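Local coordinates for DSBA-like thioredoxin domain-containing protein (PDB 2IN3) that probably acts as a thiol-disulfide oxidoreductase or disulfide isomerase of the DsbA family, in its FrnE-like branch, at residues F24-E29 and T75-T80; Q33-F38 and Q203-W208; A96-V101 and P151-D156; A170-S175 and T186-I191. All coordinates share one frame; numbering follows the deposited sequence.

Contact 2 is the buried one of the four, contact 3 is partly buried, and contacts 1 and 4 lie at the surface. Contacts 1 and 2 share helix 19-35: its middle meets a loop, and its C-terminal part meets helix 198-211. Contact 4, between the edge strand and the end of helix 156-171, touches contact 2, whose C-terminal helix packs on the other face of that strand. Contact 3 joins two helices of the helical part, on the opposite side of the chain's centre from contacts 1 and 2. Guanidinium stacks carry contacts 3 and 4; contact 2 relies on a tyrosine-aspartate hydrogen bond, contact 1 on an amide against proline.

Contact 1 of 4, residues F24-E29 and T75-T80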
loop_
_atom_site.group_PDB
_atom_site.type_symbol
_atom_site.label_atom_id
_atom_site.label_comp_id
_atom_site.label_asym_id
_atom_site.label_seq_id
_atom_site.Cartn_x
_atom_site.Cartn_y
_atom_site.Cartn_z
ATOM N N PHE A 24 9.080 3.291 0.844
ATOM C CA PHE A 24 8.482 4.613 0.643
ATOM C C PHE A 24 7.571 4.984 1.813
ATOM O O PHE A 24 7.105 6.131 1.885
ATOM C CB PHE A 24 7.642 4.537 -0.644
ATOM C CG PHE A 24 7.186 5.863 -1.197
ATOM C CD1 PHE A 24 8.092 6.742 -1.756
ATOM C CD2 PHE A 24 5.820 6.204 -1.175
ATOM C CE1 PHE A 24 7.666 7.959 -2.316
ATOM C CE2 PHE A 24 5.369 7.401 -1.747
ATOM C CZ PHE A 24 6.301 8.275 -2.325
ATOM N N ALA A 25 7.306 4.042 2.725
ATOM C CA ALA A 25 6.376 4.356 3.847
ATOM C C ALA A 25 6.748 5.653 4.628
ATOM O O ALA A 25 5.853 6.469 4.917
ATOM C CB ALA A 25 6.154 3.154 4.773
ATOM N N PRO A 26 8.048 5.862 4.964
ATOM C CA PRO A 26 8.385 7.132 5.625
ATOM C C PRO A 26 8.118 8.381 4.776
ATOM O O PRO A 26 7.856 9.455 5.325
ATOM C CB PRO A 26 9.888 6.995 5.895
ATOM C CG PRO A 26 10.113 5.518 6.000
ATOM C CD PRO A 26 9.237 4.978 4.889
ATOM N N VAL A 27 8.210 8.253 3.447
ATOM C CA VAL A 27 8.058 9.400 2.547
ATOM C C VAL A 27 6.575 9.775 2.474
ATOM O O VAL A 27 6.187 10.940 2.631
ATOM C CB VAL A 27 8.575 9.053 1.130
ATOM C CG1 VAL A 27 8.343 10.240 0.151
ATOM C CG2 VAL A 27 10.051 8.645 1.195
ATOM N N ILE A 28 5.723 8.792 2.250
ATOM C CA ILE A 28 4.284 9.094 2.215
ATOM C C ILE A 28 3.743 9.546 3.588
ATOM O O ILE A 28 2.849 10.406 3.657
ATOM C CB ILE A 28 3.442 7.937 1.530
ATOM C CG1 ILE A 28 1.999 8.426 1.217
ATOM C CG2 ILE A 28 3.404 6.705 2.439
ATOM C CD1 ILE A 28 1.957 9.594 0.171
ATOM N N GLU A 29 4.324 9.046 4.691
ATOM C CA GLU A 29 3.978 9.555 6.041
ATOM C C GLU A 29 4.273 11.086 6.133
ATOM O O GLU A 29 3.436 11.873 6.613
ATOM C CB GLU A 29 4.742 8.810 7.154
ATOM C CG GLU A 29 4.497 9.355 8.610
ATOM C CD GLU A 29 5.572 8.915 9.665
ATOM O OE1 GLU A 29 6.449 8.069 9.346
ATOM O OE2 GLU A 29 5.542 9.433 10.825
ATOM N N THR A 75 16.927 2.907 2.013
ATOM C CA THR A 75 15.952 3.604 2.851
ATOM C C THR A 75 16.098 3.323 4.341
ATOM O O THR A 75 15.515 4.041 5.178
ATOM C CB THR A 75 14.468 3.251 2.470
ATOM O OG1 THR A 75 14.144 1.915 2.900
ATOM C CG2 THR A 75 14.238 3.407 0.955
ATOM N N GLY A 76 16.811 2.254 4.684
ATOM C CA GLY A 76 16.880 1.863 6.078
ATOM C C GLY A 76 15.670 1.121 6.625
ATOM O O GLY A 76 15.689 0.750 7.801
ATOM N N GLN A 77 14.628 0.885 5.809
ATOM C CA GLN A 77 13.430 0.176 6.281
ATOM C C GLN A 77 13.803 -1.278 6.576
ATOM O O GLN A 77 14.604 -1.850 5.852
ATOM C CB GLN A 77 12.280 0.250 5.283
ATOM C CG GLN A 77 11.604 1.621 5.225
ATOM C CD GLN A 77 10.765 1.884 6.472
ATOM O OE1 GLN A 77 11.283 2.302 7.493
ATOM N NE2 GLN A 77 9.469 1.676 6.374
ATOM N N PRO A 78 13.301 -1.833 7.699
ATOM C CA PRO A 78 13.781 -3.152 8.148
ATOM C C PRO A 78 13.161 -4.330 7.357
ATOM O O PRO A 78 12.018 -4.252 6.897
ATOM C CB PRO A 78 13.340 -3.189 9.621
ATOM C CG PRO A 78 12.063 -2.333 9.626
ATOM C CD PRO A 78 12.333 -1.232 8.648
ATOM N N PHE A 79 13.931 -5.412 7.227
ATOM C CA PHE A 79 13.446 -6.692 6.692
ATOM C C PHE A 79 14.112 -7.788 7.511
ATOM O O PHE A 79 15.247 -7.632 7.920
ATOM C CB PHE A 79 13.876 -6.901 5.223
ATOM C CG PHE A 79 13.285 -5.908 4.240
ATOM C CD1 PHE A 79 12.197 -6.268 3.440
ATOM C CD2 PHE A 79 13.866 -4.655 4.067
ATOM C CE1 PHE A 79 11.674 -5.395 2.496
ATOM C CE2 PHE A 79 13.335 -3.744 3.147
ATOM C CZ PHE A 79 12.240 -4.099 2.370
ATOM N N THR A 80 13.399 -8.885 7.745
ATOM C CA THR A 80 13.982 -10.086 8.345
ATOM C C THR A 80 14.325 -11.044 7.229
ATOM O O THR A 80 13.445 -11.578 6.560
ATOM C CB THR A 80 13.029 -10.745 9.338
ATOM O OG1 THR A 80 12.577 -9.750 10.249
ATOM C CG2 THR A 80 13.740 -11.854 10.115
#
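Ala25 opens the meeting with Gln77: its methyl CB stands 4.0 Å from Gln77 NE2. It lies in helix 19-35 of the thioredoxin fold, which starts at a sequence of the CxxC type, probably the redox site. A small side chain suits a place where segment 75-80, which leaves helix 58-75, comes up against the helix. Pro26 follows, and carries most of the contact. Its ring meets the amide end of Gln77 from the opposite direction, with CD 3.6 Å from Gln77 NE2 and CG 3.7 Å from Gln77 OE1. Proline, lacking an N-H, cannot bond back to the turn before, which goes with the kink in the helix here. Farther along, Val27 and Ile28 turn into the core, toward helix 198-211 and strand 179-184.

Gln77 reaches Pro26 through a bend at its second torsion (chi2 -72°), and NE2 donates a hydrogen bond to Trp22 O. The loop is shaped by Gly76, whose positive phi would press a CB against the preceding carbonyl. Around it closes an ST turn: Thr75 OG1 accepts from Gln77 N at 3.1 Å, nearly straight at 163°.

Contact 2 of 4, residues Q33-F38 and Q203-W208; sequences QEYSAF and QLLDTW
This is a buried helix-to-helix contact, in which Tyr35, near the C-terminal end of helix 19-35, lies against Leu205 and Asp206 of helix 198-211. The tyrosine ring uses two sides. Over one face sits the Leu205 methyl CD1, 4.2 Å from the Tyr35 ring centroid and close to the normal, a CH-pi contact over the ring centre; Leu205 CB adds to it, 3.8 Å from Tyr35 CE1. At the ring's edge, in its plane, Tyr35 OH donates to Asp206 OD1 at 2.7 Å. The carboxylate is met from above its own plane, 49° out of it, and its plane is turned 40° from that of the ring. With CG anti to the carbonyl carbon (chi1 -67°), the tyrosine points across to the other helix, so that its apolar face is covered while its hydroxyl reaches the more exposed Asp206. A phenylalanine here would keep the ring beneath Leu205 but would probably leave Asp206 OD1 without this donor and the two helices without their polar link here.

Next door, the side chain of Arg202 also touches Tyr35. Leu205 is shared as well, resting on Ile191 of strand 187-192, which suits a branched apolar residue between helix and sheet. Two helices packed side by side on one face of the central sheet are characteristic of the thioredoxin fold.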
loop_
_atom_site.group_PDB
_atom_site.type_symbol
_atom_site.label_atom_id
_atom_site.label_comp_id
_atom_site.label_asym_id
_atom_site.label_seq_id
_atom_site.Cartn_x
_atom_site.Cartn_y
_atom_site.Cartn_z
ATOM N N GLN A 33 1.747 14.173 6.532
ATOM C CA GLN A 33 1.874 15.090 7.650
ATOM C C GLN A 33 1.910 16.541 7.140
ATOM O O GLN A 33 1.274 17.400 7.737
ATOM C CB GLN A 33 3.106 14.750 8.498
ATOM C CG GLN A 33 2.918 13.444 9.324
ATOM C CD GLN A 33 4.208 12.907 9.987
ATOM O OE1 GLN A 33 5.348 13.226 9.569
ATOM N NE2 GLN A 33 4.028 12.067 11.012
ATOM N N GLU A 34 2.580 16.777 6.011
ATOM C CA GLU A 34 2.847 18.133 5.545
ATOM C C GLU A 34 1.729 18.723 4.677
ATOM O O GLU A 34 1.418 19.927 4.776
ATOM C CB GLU A 34 4.169 18.162 4.785
ATOM C CG GLU A 34 4.913 19.455 4.983
ATOM C CD GLU A 34 6.127 19.597 4.074
ATOM O OE1 GLU A 34 6.449 20.745 3.760
ATOM O OE2 GLU A 34 6.757 18.580 3.703
ATOM N N TYR A 35 1.111 17.882 3.848
ATOM C CA TYR A 35 0.171 18.361 2.838
ATOM C C TYR A 35 -1.321 18.156 3.116
ATOM O O TYR A 35 -2.149 18.531 2.280
ATOM C CB TYR A 35 0.516 17.752 1.478
ATOM C CG TYR A 35 1.835 18.231 0.901
ATOM C CD1 TYR A 35 1.877 19.268 -0.035
ATOM C CD2 TYR A 35 3.035 17.649 1.307
ATOM C CE1 TYR A 35 3.105 19.731 -0.557
ATOM C CE2 TYR A 35 4.251 18.086 0.805
ATOM C CZ TYR A 35 4.283 19.104 -0.140
ATOM O OH TYR A 35 5.498 19.491 -0.644
ATOM N N SER A 36 -1.673 17.594 4.272
ATOM C CA SER A 36 -3.069 17.172 4.503
ATOM C C SER A 36 -4.084 18.308 4.667
ATOM O O SER A 36 -5.299 18.065 4.672
ATOM C CB SER A 36 -3.167 16.154 5.643
ATOM O OG SER A 36 -2.705 14.888 5.196
ATOM N N ALA A 37 -3.602 19.542 4.800
ATOM C CA ALA A 37 -4.481 20.698 4.774
ATOM C C ALA A 37 -4.867 21.068 3.340
ATOM O O ALA A 37 -5.846 21.777 3.137
ATOM C CB ALA A 37 -3.854 21.905 5.497
ATOM N N PHE A 38 -4.142 20.538 2.359
ATOM C CA PHE A 38 -4.254 20.976 0.965
ATOM C C PHE A 38 -4.639 19.854 -0.003
ATOM O O PHE A 38 -5.172 20.121 -1.082
ATOM C CB PHE A 38 -2.919 21.585 0.531
ATOM C CG PHE A 38 -2.395 22.599 1.510
ATOM C CD1 PHE A 38 -3.056 23.815 1.683
ATOM C CD2 PHE A 38 -1.254 22.326 2.275
ATOM C CE1 PHE A 38 -2.595 24.759 2.593
ATOM C CE2 PHE A 38 -0.788 23.263 3.200
ATOM C CZ PHE A 38 -1.458 24.483 3.347
ATOM N N GLN A 203 9.053 18.842 -4.402
ATOM C CA GLN A 203 9.103 19.634 -5.641
ATOM C C GLN A 203 7.857 19.403 -6.507
ATOM O O GLN A 203 7.206 20.355 -6.942
ATOM C CB GLN A 203 10.376 19.317 -6.455
ATOM C CG GLN A 203 10.587 20.213 -7.694
ATOM C CD GLN A 203 10.020 19.626 -8.986
ATOM O OE1 GLN A 203 10.399 18.529 -9.404
ATOM N NE2 GLN A 203 9.128 20.372 -9.638
ATOM N N LEU A 204 7.560 18.131 -6.767
ATOM C CA LEU A 204 6.475 17.751 -7.680
ATOM C C LEU A 204 5.120 18.224 -7.143
ATOM O O LEU A 204 4.361 18.918 -7.838
ATOM C CB LEU A 204 6.469 16.222 -7.890
ATOM C CG LEU A 204 7.741 15.740 -8.607
ATOM C CD1 LEU A 204 7.846 14.205 -8.604
ATOM C CD2 LEU A 204 7.805 16.323 -9.996
ATOM N N LEU A 205 4.870 17.937 -5.875
ATOM C CA LEU A 205 3.624 18.391 -5.230
ATOM C C LEU A 205 3.521 19.905 -5.163
ATOM O O LEU A 205 2.461 20.462 -5.450
ATOM C CB LEU A 205 3.446 17.765 -3.847
ATOM C CG LEU A 205 3.365 16.234 -3.906
ATOM C CD1 LEU A 205 3.495 15.657 -2.476
ATOM C CD2 LEU A 205 2.085 15.753 -4.603
ATOM N N ASP A 206 4.623 20.562 -4.789
ATOM C CA ASP A 206 4.638 22.018 -4.702
ATOM C C ASP A 206 4.245 22.652 -6.043
ATOM O O ASP A 206 3.462 23.595 -6.088
ATOM C CB ASP A 206 6.022 22.505 -4.269
ATOM C CG ASP A 206 6.318 22.244 -2.779
ATOM O OD1 ASP A 206 5.394 21.870 -2.015
ATOM O OD2 ASP A 206 7.484 22.472 -2.365
ATOM N N THR A 207 4.829 22.138 -7.130
ATOM C CA THR A 207 4.569 22.658 -8.481
ATOM C C THR A 207 3.127 22.388 -8.902
ATOM O O THR A 207 2.457 23.271 -9.459
ATOM C CB THR A 207 5.596 22.054 -9.499
ATOM O OG1 THR A 207 6.902 22.503 -9.139
ATOM C CG2 THR A 207 5.298 22.495 -10.932
ATOM N N TRP A 208 2.638 21.184 -8.616
ATOM C CA TRP A 208 1.236 20.858 -8.901
ATOM C C TRP A 208 0.307 21.864 -8.208
ATOM O O TRP A 208 -0.538 22.481 -8.865
ATOM C CB TRP A 208 0.859 19.387 -8.541
ATOM C CG TRP A 208 -0.517 19.098 -9.102
ATOM C CD1 TRP A 208 -0.807 18.625 -10.357
ATOM C CD2 TRP A 208 -1.781 19.401 -8.489
ATOM N NE1 TRP A 208 -2.170 18.568 -10.537
ATOM C CE2 TRP A 208 -2.792 19.048 -9.415
ATOM C CE3 TRP A 208 -2.158 19.929 -7.247
ATOM C CZ2 TRP A 208 -4.164 19.215 -9.142
ATOM C CZ3 TRP A 208 -3.526 20.079 -6.965
ATOM C CH2 TRP A 208 -4.508 19.721 -7.912
#

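Contact 3 of 4, residues A96-V101 and P151-D156; sequences ACRGVV and PVFQSD
Arg98 and Phe153 form the tight part of this contact. The guanidinium lies flat on one face of the phenyl ring, centres 4.2 Å apart and planes at 25°, close enough for a cation-pi interaction. Arg98 NH2 does most of the touching, 3.4 Å from Phe153 CE2 and set toward the rim of the ring. Arg98 NH2 also donates to Phe153 O at 2.8 Å (N-H...O 156°); the oxygen lies in the guanidinium plane, although the donor is tilted from the plane of the carbonyl. One residue is thus gripped through both its ring and its backbone. An extended start (chi1 -179°, CG opposite the backbone N) carries the arginine across to the other helix, and a bend at chi3 lays its end over the ring. Gly99 suits the closest approach of the backbones: its CA lies at the ring edge, 4.0 Å from Phe153 CD1.

These helices, 94-106 and 146-154, belong to the helical insertion that DsbA-like proteins carry within the thioredoxin fold. Arg98 NE is paired with Glu94 as well, so a leucine here would probably cost Glu94 and Phe153 O this partner and strip the guanidinium from the face of the Phe153 ring.

The outer side is looser. Gln154 starts away from helix 94-106, and exposed Asp156 begins the next helix. Before it, Ser155 is the N-cap: its OG accepts from Ala158 N and donates to Val152 O at 2.6 Å.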
loop_
_atom_site.group_PDB
_atom_site.type_symbol
_atom_site.label_atom_id
_atom_site.label_comp_id
_atom_site.label_asym_id
_atom_site.label_seq_id
_atom_site.Cartn_x
_atom_site.Cartn_y
_atom_site.Cartn_z
ATOM N N ALA A 96 -4.538 -8.865 1.515
ATOM C CA ALA A 96 -4.030 -7.717 2.244
ATOM C C ALA A 96 -4.600 -6.435 1.629
ATOM O O ALA A 96 -4.985 -5.525 2.354
ATOM C CB ALA A 96 -2.488 -7.693 2.237
ATOM N N CYS A 97 -4.628 -6.354 0.306
ATOM C CA CYS A 97 -5.291 -5.208 -0.359
ATOM C C CYS A 97 -6.750 -5.051 0.098
ATOM O O CYS A 97 -7.197 -3.947 0.432
ATOM C CB CYS A 97 -5.230 -5.360 -1.873
ATOM S SG CYS A 97 -3.610 -5.151 -2.525
ATOM N N ARG A 98 -7.502 -6.164 0.107
ATOM C CA ARG A 98 -8.864 -6.175 0.597
ATOM C C ARG A 98 -8.986 -5.765 2.081
ATOM O O ARG A 98 -10.004 -5.197 2.485
ATOM C CB ARG A 98 -9.534 -7.546 0.339
ATOM C CG ARG A 98 -10.981 -7.655 0.794
ATOM C CD ARG A 98 -11.735 -8.781 0.048
ATOM N NE ARG A 98 -10.945 -9.969 -0.278
ATOM C CZ ARG A 98 -11.029 -11.150 0.346
ATOM N NH1 ARG A 98 -10.255 -12.143 -0.063
ATOM N NH2 ARG A 98 -11.853 -11.343 1.378
ATOM N N GLY A 99 -7.971 -6.050 2.885
ATOM C CA GLY A 99 -8.023 -5.656 4.306
ATOM C C GLY A 99 -7.977 -4.148 4.417
ATOM O O GLY A 99 -8.711 -3.535 5.212
ATOM N N VAL A 100 -7.118 -3.559 3.600
ATOM C CA VAL A 100 -6.957 -2.102 3.553
ATOM C C VAL A 100 -8.301 -1.448 3.093
ATOM O O VAL A 100 -8.786 -0.514 3.728
ATOM C CB VAL A 100 -5.780 -1.702 2.643
ATOM C CG1 VAL A 100 -5.761 -0.174 2.421
ATOM C CG2 VAL A 100 -4.426 -2.251 3.233
ATOM N N VAL A 101 -8.904 -1.980 2.027
ATOM C CA VAL A 101 -10.183 -1.493 1.499
ATOM C C VAL A 101 -11.228 -1.564 2.612
ATOM O O VAL A 101 -11.983 -0.609 2.810
ATOM C CB VAL A 101 -10.672 -2.304 0.253
ATOM C CG1 VAL A 101 -12.138 -1.931 -0.134
ATOM C CG2 VAL A 101 -9.713 -2.069 -0.922
ATOM N N PRO A 151 -16.704 -9.295 9.174
ATOM C CA PRO A 151 -17.825 -9.257 8.206
ATOM C C PRO A 151 -17.514 -8.408 6.948
ATOM O O PRO A 151 -17.857 -8.829 5.820
ATOM C CB PRO A 151 -18.967 -8.628 9.009
ATOM C CG PRO A 151 -18.657 -8.995 10.440
ATOM C CD PRO A 151 -17.143 -8.878 10.519
ATOM N N VAL A 152 -16.877 -7.247 7.145
ATOM C CA VAL A 152 -16.515 -6.370 6.027
ATOM C C VAL A 152 -15.497 -7.044 5.099
ATOM O O VAL A 152 -15.732 -7.119 3.894
ATOM C CB VAL A 152 -16.068 -4.943 6.493
ATOM C CG1 VAL A 152 -15.594 -4.074 5.302
ATOM C CG2 VAL A 152 -17.236 -4.249 7.240
ATOM N N PHE A 153 -14.416 -7.592 5.672
ATOM C CA PHE A 153 -13.400 -8.329 4.897
ATOM C C PHE A 153 -13.977 -9.477 4.029
ATOM O O PHE A 153 -13.543 -9.711 2.883
ATOM C CB PHE A 153 -12.287 -8.854 5.826
ATOM C CG PHE A 153 -11.241 -9.663 5.112
ATOM C CD1 PHE A 153 -10.179 -9.029 4.461
ATOM C CD2 PHE A 153 -11.320 -11.052 5.078
ATOM C CE1 PHE A 153 -9.217 -9.765 3.792
ATOM C CE2 PHE A 153 -10.356 -11.809 4.412
ATOM C CZ PHE A 153 -9.302 -11.167 3.769
ATOM N N GLN A 154 -14.951 -10.187 4.578
ATOM C CA GLN A 154 -15.540 -11.319 3.879
ATOM C C GLN A 154 -16.638 -10.937 2.878
ATOM O O GLN A 154 -17.102 -11.800 2.105
ATOM C CB GLN A 154 -16.054 -12.349 4.903
ATOM C CG GLN A 154 -14.881 -12.913 5.750
ATOM C CD GLN A 154 -15.322 -13.928 6.776
ATOM O OE1 GLN A 154 -16.462 -13.911 7.223
ATOM N NE2 GLN A 154 -14.405 -14.804 7.178
ATOM N N SER A 155 -17.064 -9.670 2.893
ATOM C CA SER A 155 -18.244 -9.241 2.115
ATOM C C SER A 155 -17.934 -9.163 0.624
ATOM O O SER A 155 -16.806 -8.842 0.248
ATOM C CB SER A 155 -18.756 -7.867 2.578
ATOM O OG SER A 155 -17.818 -6.844 2.302
ATOM N N ASP A 156 -18.952 -9.431 -0.206
ATOM C CA ASP A 156 -18.838 -9.209 -1.650
ATOM C C ASP A 156 -18.468 -7.765 -1.958
ATOM O O ASP A 156 -17.686 -7.512 -2.895
ATOM C CB ASP A 156 -20.130 -9.590 -2.380
ATOM C CG ASP A 156 -20.264 -11.086 -2.561
ATOM O OD1 ASP A 156 -19.244 -11.805 -2.426
ATOM O OD2 ASP A 156 -21.384 -11.554 -2.824
#

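Contact 4 of 4, residues A170-S175 and T186-I191; sequences AQWGIS and TDRYLI
A water joins Gln171 and Arg188: it accepts from Gln171 NE2 at 2.6 Å and, in a weak bond, from Arg188 NH2 at 2.8 Å. The two side chains hardly meet directly, since Gln171 NE2 stays 4.1 Å from Arg188 NH1 and the amide plane stands almost perpendicular to the guanidinium. Both ends are donors, and the water oxygen gives them a common acceptor, though only weakly on the arginine side.

The main packing is Arg188 on Trp172. Its guanidinium lies flat on the indole, centres 3.8 Å apart and planes at 15°, over the five-membered part of the ring system. Trp172 NE1 and Arg188 NE are both donors, so they meet through the stack and not through a hydrogen bond. A bend at the third torsion (chi3 -42°) turns the arginine's end over the indole. Tryptophan suits the place by offering a broad face to the arginine, while its ring also meets Trp11 edge-to-face.

In the thioredoxin fold, strand 187-192 pairs antiparallel with strand 179-184 and is the outermost strand on that side of the sheet. Its Arg188 and Leu190, two residues apart, address segment 170-175, whereas Ile191 packs on helix 198-211. Helix 156-171 ends in a Schellman motif at Gly173, whose positive phi (69°) glycine adopts with little strain. Past that turn Ile174 extends its chain to Leu190, CD1 to CD1 at 4.1 Å, and also rests on Ile13 of strand 9-14.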
loop_
_atom_site.group_PDB
_atom_site.type_symbol
_atom_site.label_atom_id
_atom_site.label_comp_id
_atom_site.label_asym_id
_atom_site.label_seq_id
_atom_site.Cartn_x
_atom_site.Cartn_y
_atom_site.Cartn_z
ATOM N N ALA A 170 -5.188 -0.250 -13.499
ATOM C CA ALA A 170 -4.871 -0.704 -14.854
ATOM C C ALA A 170 -5.343 0.301 -15.893
ATOM O O ALA A 170 -4.606 0.630 -16.828
ATOM C CB ALA A 170 -5.487 -2.079 -15.123
ATOM N N GLN A 171 -6.561 0.798 -15.717
ATOM C CA GLN A 171 -7.178 1.759 -16.640
ATOM C C GLN A 171 -6.369 3.056 -16.704
ATOM O O GLN A 171 -6.189 3.646 -17.790
ATOM C CB GLN A 171 -8.651 1.988 -16.257
ATOM C CG GLN A 171 -9.365 3.165 -16.934
ATOM C CD GLN A 171 -10.198 3.981 -15.934
ATOM O OE1 GLN A 171 -10.857 3.425 -15.036
ATOM N NE2 GLN A 171 -10.164 5.309 -16.085
ATOM N N TRP A 172 -5.847 3.471 -15.558
ATOM C CA TRP A 172 -5.010 4.655 -15.475
ATOM C C TRP A 172 -3.596 4.456 -16.038
ATOM O O TRP A 172 -2.792 5.382 -16.016
ATOM C CB TRP A 172 -4.902 5.151 -14.036
ATOM C CG TRP A 172 -6.151 5.733 -13.486
ATOM C CD1 TRP A 172 -7.342 5.914 -14.134
ATOM C CD2 TRP A 172 -6.325 6.255 -12.168
ATOM N NE1 TRP A 172 -8.259 6.483 -13.279
ATOM C CE2 TRP A 172 -7.653 6.718 -12.072
ATOM C CE3 TRP A 172 -5.486 6.361 -11.044
ATOM C CZ2 TRP A 172 -8.165 7.283 -10.896
ATOM C CZ3 TRP A 172 -5.991 6.931 -9.893
ATOM C CH2 TRP A 172 -7.324 7.382 -9.826
ATOM N N GLY A 173 -3.286 3.248 -16.498
ATOM C CA GLY A 173 -1.976 2.960 -17.082
ATOM C C GLY A 173 -0.787 2.953 -16.126
ATOM O O GLY A 173 0.352 3.177 -16.557
ATOM N N ILE A 174 -1.020 2.679 -14.841
ATOM C CA ILE A 174 0.072 2.748 -13.860
ATOM C C ILE A 174 1.071 1.596 -14.062
ATOM O O ILE A 174 0.708 0.432 -13.965
ATOM C CB ILE A 174 -0.434 2.753 -12.388
ATOM C CG1 ILE A 174 -1.569 3.769 -12.161
ATOM C CG2 ILE A 174 0.730 2.964 -11.396
ATOM C CD1 ILE A 174 -1.198 5.227 -12.339
ATOM N N SER A 175 2.336 1.934 -14.308
ATOM C CA SER A 175 3.332 0.922 -14.701
ATOM C C SER A 175 4.366 0.609 -13.608
ATOM O O SER A 175 5.111 -0.378 -13.702
ATOM C CB SER A 175 4.047 1.339 -15.990
ATOM O OG SER A 175 4.812 2.519 -15.771
ATOM N N THR A 186 -12.510 16.475 -12.755
ATOM C CA THR A 186 -12.484 15.531 -13.871
ATOM C C THR A 186 -11.062 15.046 -14.231
ATOM O O THR A 186 -10.905 14.064 -14.969
ATOM C CB THR A 186 -13.241 16.170 -15.087
ATOM O OG1 THR A 186 -14.632 15.839 -14.992
ATOM C CG2 THR A 186 -12.702 15.726 -16.460
ATOM N N ASP A 187 -10.042 15.705 -13.674
ATOM C CA ASP A 187 -8.668 15.563 -14.153
ATOM C C ASP A 187 -7.813 14.699 -13.235
ATOM O O ASP A 187 -8.009 14.687 -12.026
ATOM C CB ASP A 187 -8.022 16.941 -14.303
ATOM C CG ASP A 187 -8.774 17.838 -15.271
ATOM O OD1 ASP A 187 -8.901 17.467 -16.459
ATOM O OD2 ASP A 187 -9.240 18.915 -14.837
ATOM N N ARG A 188 -6.883 13.962 -13.837
ATOM C CA ARG A 188 -5.906 13.202 -13.093
ATOM C C ARG A 188 -4.518 13.531 -13.583
ATOM O O ARG A 188 -4.302 13.713 -14.772
ATOM C CB ARG A 188 -6.147 11.695 -13.204
ATOM C CG ARG A 188 -7.463 11.227 -12.627
ATOM C CD ARG A 188 -7.678 9.760 -12.938
ATOM N NE ARG A 188 -7.293 9.382 -14.307
ATOM C CZ ARG A 188 -8.149 9.151 -15.302
ATOM N NH1 ARG A 188 -9.461 9.256 -15.106
ATOM N NH2 ARG A 188 -7.693 8.806 -16.500
ATOM N N TYR A 189 -3.583 13.587 -12.640
ATOM C CA TYR A 189 -2.219 14.002 -12.892
ATOM C C TYR A 189 -1.288 13.001 -12.246
ATOM O O TYR A 189 -1.363 12.767 -11.040
ATOM C CB TYR A 189 -1.974 15.371 -12.270
ATOM C CG TYR A 189 -2.929 16.434 -12.726
ATOM C CD1 TYR A 189 -2.588 17.280 -13.776
ATOM C CD2 TYR A 189 -4.161 16.617 -12.099
ATOM C CE1 TYR A 189 -3.447 18.254 -14.205
ATOM C CE2 TYR A 189 -5.030 17.608 -12.522
ATOM C CZ TYR A 189 -4.663 18.421 -13.579
ATOM O OH TYR A 189 -5.501 19.418 -14.042
ATOM N N LEU A 190 -0.409 12.413 -13.042
ATOM C CA LEU A 190 0.543 11.458 -12.506
ATOM C C LEU A 190 1.680 12.227 -11.861
ATOM O O LEU A 190 2.320 13.056 -12.522
ATOM C CB LEU A 190 1.054 10.549 -13.632
ATOM C CG LEU A 190 2.021 9.418 -13.301
ATOM C CD1 LEU A 190 1.398 8.436 -12.316
ATOM C CD2 LEU A 190 2.451 8.737 -14.610
ATOM N N ILE A 191 1.912 11.991 -10.569
ATOM C CA ILE A 191 3.015 12.652 -9.841
ATOM C C ILE A 191 4.309 11.834 -9.924
ATOM O O ILE A 191 5.335 12.361 -10.361
ATOM C CB ILE A 191 2.646 12.978 -8.357
ATOM C CG1 ILE A 191 1.393 13.858 -8.265
ATOM C CG2 ILE A 191 3.812 13.664 -7.608
ATOM C CD1 ILE A 191 1.523 15.267 -8.892
HETATM O O HOH W 1 -9.000 6.743 -17.880
#